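Local coordinates for protein proline dehydrogenase (Bradyrhizobium diazoefficiens, PDB 4Q72) that probably oxidizes proline to glutamate in two steps, using an FAD-dependent proline dehydrogenase and an NAD-dependent aldehyde dehydrogenase joined in one chain, at residues S193-G198 and S237-A242. The protein carries 1 engineered substitution. Sequence-based numbering, arbitrary orientation.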
ATOM      1  N   SER A 193      17.619  45.264  34.589  1.00 33.30           N
ATOM      2  CA  SER A 193      16.402  45.996  34.299  1.00 31.00           C
ATOM      3  C   SER A 193      15.221  45.127  34.768  1.00 27.43           C
ATOM      4  O   SER A 193      15.407  43.943  35.074  1.00 27.64           O
ATOM      5  CB  SER A 193      16.340  46.323  32.816  1.00 28.91           C
ATOM      6  OG  SER A 193      17.458  47.117  32.456  1.00 30.23           O
ATOM      7  N   PHE A 194      14.023  45.704  34.852  1.00 32.34           N
ATOM      8  CA  PHE A 194      12.888  44.977  35.429  1.00 29.54           C
ATOM      9  C   PHE A 194      11.914  44.588  34.339  1.00 24.43           C
ATOM     10  O   PHE A 194      11.382  45.441  33.630  1.00 19.77           O
ATOM     11  CB  PHE A 194      12.138  45.804  36.490  1.00 27.31           C
ATOM     12  CG  PHE A 194      12.922  46.069  37.758  1.00 29.16           C
ATOM     13  CD1 PHE A 194      14.191  45.522  37.959  1.00 27.09           C
ATOM     14  CD2 PHE A 194      12.387  46.891  38.753  1.00 28.91           C
ATOM     15  CE1 PHE A 194      14.920  45.792  39.125  1.00 28.94           C
ATOM     16  CE2 PHE A 194      13.114  47.171  39.930  1.00 28.54           C
ATOM     17  CZ  PHE A 194      14.380  46.620  40.113  1.00 23.52           C
ATOM     18  N   ASP A 195      11.686  43.289  34.216  1.00 21.97           N
ATOM     19  CA  ASP A 195      10.597  42.754  33.411  1.00 23.83           C
ATOM     20  C   ASP A 195       9.440  42.530  34.379  1.00 27.62           C
ATOM     21  O   ASP A 195       9.403  41.524  35.099  1.00 31.41           O
ATOM     22  CB  ASP A 195      11.032  41.425  32.768  1.00 27.08           C
ATOM     23  CG  ASP A 195       9.946  40.798  31.880  1.00 34.51           C
ATOM     24  OD1 ASP A 195       9.007  41.509  31.441  1.00 34.02           O
ATOM     25  OD2 ASP A 195      10.043  39.577  31.625  1.00 40.45           O
ATOM     26  N   MET A 196       8.514  43.477  34.439  1.00 24.22           N
ATOM     27  CA  MET A 196       7.458  43.395  35.447  1.00 26.12           C
ATOM     28  C   MET A 196       6.451  42.275  35.149  1.00 28.03           C
ATOM     29  O   MET A 196       6.023  42.080  34.013  1.00 29.85           O
ATOM     30  CB  MET A 196       6.740  44.746  35.576  1.00 27.83           C
ATOM     31  CG  MET A 196       7.697  45.925  35.811  1.00 28.72           C
ATOM     32  SD  MET A 196       8.667  45.806  37.333  1.00 32.17           S
ATOM     33  CE  MET A 196       7.341  45.736  38.550  1.00 31.06           C
ATOM     34  N   LEU A 197       6.048  41.556  36.185  1.00 29.60           N
ATOM     35  CA  LEU A 197       5.163  40.407  36.035  1.00 26.43           C
ATOM     36  C   LEU A 197       3.750  40.687  35.462  1.00 35.44           C
ATOM     37  O   LEU A 197       3.148  39.833  34.807  1.00 40.07           O
ATOM     38  CB  LEU A 197       5.015  39.714  37.382  1.00 24.00           C
ATOM     39  CG  LEU A 197       6.200  38.914  37.914  1.00 30.37           C
ATOM     40  CD1 LEU A 197       5.733  38.050  39.090  1.00 29.91           C
ATOM     41  CD2 LEU A 197       6.842  38.077  36.815  1.00 26.45           C
ATOM     42  N   GLY A 198       3.200  41.855  35.741  1.00 33.48           N
ATOM     43  CA  GLY A 198       1.800  42.090  35.423  1.00 38.07           C
ATOM     44  C   GLY A 198       1.356  42.024  33.965  1.00 32.72           C
ATOM     45  O   GLY A 198       2.079  42.425  33.038  1.00 26.26           O
ATOM     46  N   SER A 237      10.072  47.281  31.847  1.00 24.80           N
ATOM     47  CA  SER A 237       9.115  46.803  30.858  1.00 29.42           C
ATOM     48  C   SER A 237       7.684  46.918  31.359  1.00 33.61           C
ATOM     49  O   SER A 237       7.377  46.557  32.507  1.00 35.86           O
ATOM     50  CB  SER A 237       9.396  45.344  30.505  1.00 38.78           C
ATOM     51  OG  SER A 237      10.119  45.262  29.297  1.00 47.78           O
ATOM     52  N   VAL A 238       6.814  47.395  30.471  1.00 27.21           N
ATOM     53  CA  VAL A 238       5.438  47.715  30.804  1.00 29.09           C
ATOM     54  C   VAL A 238       4.471  47.097  29.793  1.00 29.46           C
ATOM     55  O   VAL A 238       4.769  47.041  28.600  1.00 24.64           O
ATOM     56  CB  VAL A 238       5.288  49.240  30.898  1.00 32.71           C
ATOM     57  CG1 VAL A 238       3.937  49.683  30.467  1.00 30.70           C
ATOM     58  CG2 VAL A 238       5.610  49.711  32.344  1.00 37.74           C
ATOM     59  N   LYS A 239       3.329  46.608  30.272  1.00 31.60           N
ATOM     60  CA  LYS A 239       2.312  46.015  29.398  1.00 24.80           C
ATOM     61  C   LYS A 239       1.019  46.826  29.385  1.00 28.90           C
ATOM     62  O   LYS A 239       0.426  47.084  30.432  1.00 26.26           O
ATOM     63  CB  LYS A 239       2.020  44.571  29.813  1.00 26.99           C
ATOM     64  CG  LYS A 239       3.020  43.556  29.281  1.00 25.13           C
ATOM     65  CD  LYS A 239       2.611  42.131  29.652  1.00 30.99           C
ATOM     66  CE  LYS A 239       3.613  41.117  29.117  1.00 27.03           C
ATOM     67  NZ  LYS A 239       5.041  41.516  29.364  1.00 21.31           N
ATOM     68  N   LEU A 240       0.589  47.233  28.195  1.00 20.29           N
ATOM     69  CA  LEU A 240      -0.674  47.970  28.064  1.00 24.35           C
ATOM     70  C   LEU A 240      -1.871  47.222  28.655  1.00 27.66           C
ATOM     71  O   LEU A 240      -2.761  47.852  29.221  1.00 25.22           O
ATOM     72  CB  LEU A 240      -0.956  48.331  26.604  1.00 21.11           C
ATOM     73  CG  LEU A 240       0.154  49.190  25.999  1.00 31.34           C
ATOM     74  CD1 LEU A 240      -0.179  49.641  24.607  1.00 28.89           C
ATOM     75  CD2 LEU A 240       0.426  50.399  26.896  1.00 28.28           C
ATOM     76  N   SER A 241      -1.916  45.895  28.524  1.00 23.30           N
ATOM     77  CA  SER A 241      -3.069  45.157  29.082  1.00 22.05           C
ATOM     78  C   SER A 241      -3.115  45.199  30.624  1.00 26.23           C
ATOM     79  O   SER A 241      -4.146  44.931  31.225  1.00 26.69           O
ATOM     80  CB  SER A 241      -3.120  43.699  28.588  1.00 18.93           C
ATOM     81  OG  SER A 241      -2.058  42.911  29.131  1.00 19.31           O
ATOM     82  N   ALA A 242      -1.991  45.515  31.261  1.00 21.52           N
ATOM     83  CA  ALA A 242      -1.964  45.567  32.715  1.00 20.01           C
ATOM     84  C   ALA A 242      -2.597  46.865  33.193  1.00 26.12           C
ATOM     85  O   ALA A 242      -3.119  46.942  34.306  1.00 25.27           O
ATOM     86  CB  ALA A 242      -0.530  45.451  33.221  1.00 24.76           C
TER
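Ser237 N donates a hydrogen bond to Phe194 O (2.9 Å, N-H...O 157°), the one hydrogen bond between 193-198 and 237-242, joining two neighbouring parallel strands of the proline dehydrogenase barrel. Beyond Ser237 the backbones diverge and then approach again at Gly198 and Ala242, and contact continues through van der Waals packing: Met196 CG lies against Ser237 O at 3.4 Å, and Lys239 lays its aliphatic chain along Gly198, CD coming within 3.4 Å of Gly198 O. Ala242 adds its methyl, CB 4.0 Å from Gly198 C; glycine on one side and alanine on the other let the two backbones come close.

The polar group of this contact gathers on the inner side of the barrel. Asp195 and Ser237 share one face of the sheet, and with CG anti to the backbone N (chi1 -179°) the Asp195 carboxylate brings OD1 to 4.0 Å from Ser237 CB. The same oxygen stands 4.5 Å from Lys239 NZ, too far for a salt bridge, although the opposite charges probably still attract. Lysine suits this place because its long chain, extended until a bend at chi4, carries the ammonium to Asp280, its salt-bridge partner, with the side chain about 5 Å from the bound FAD. Ser237 OG hydrogen-bonds Asp280 and the FAD-binding Arg341, so this small hydroxyl belongs to the second shell of the flavin site.

Helix 204-223 completes the beta-alpha-beta crossover between strands 193-196 and 235-238; its Tyr214 packs on Met196, Val238 and Ala242, while strand 440-448 flanks 193-196 and closes the barrel.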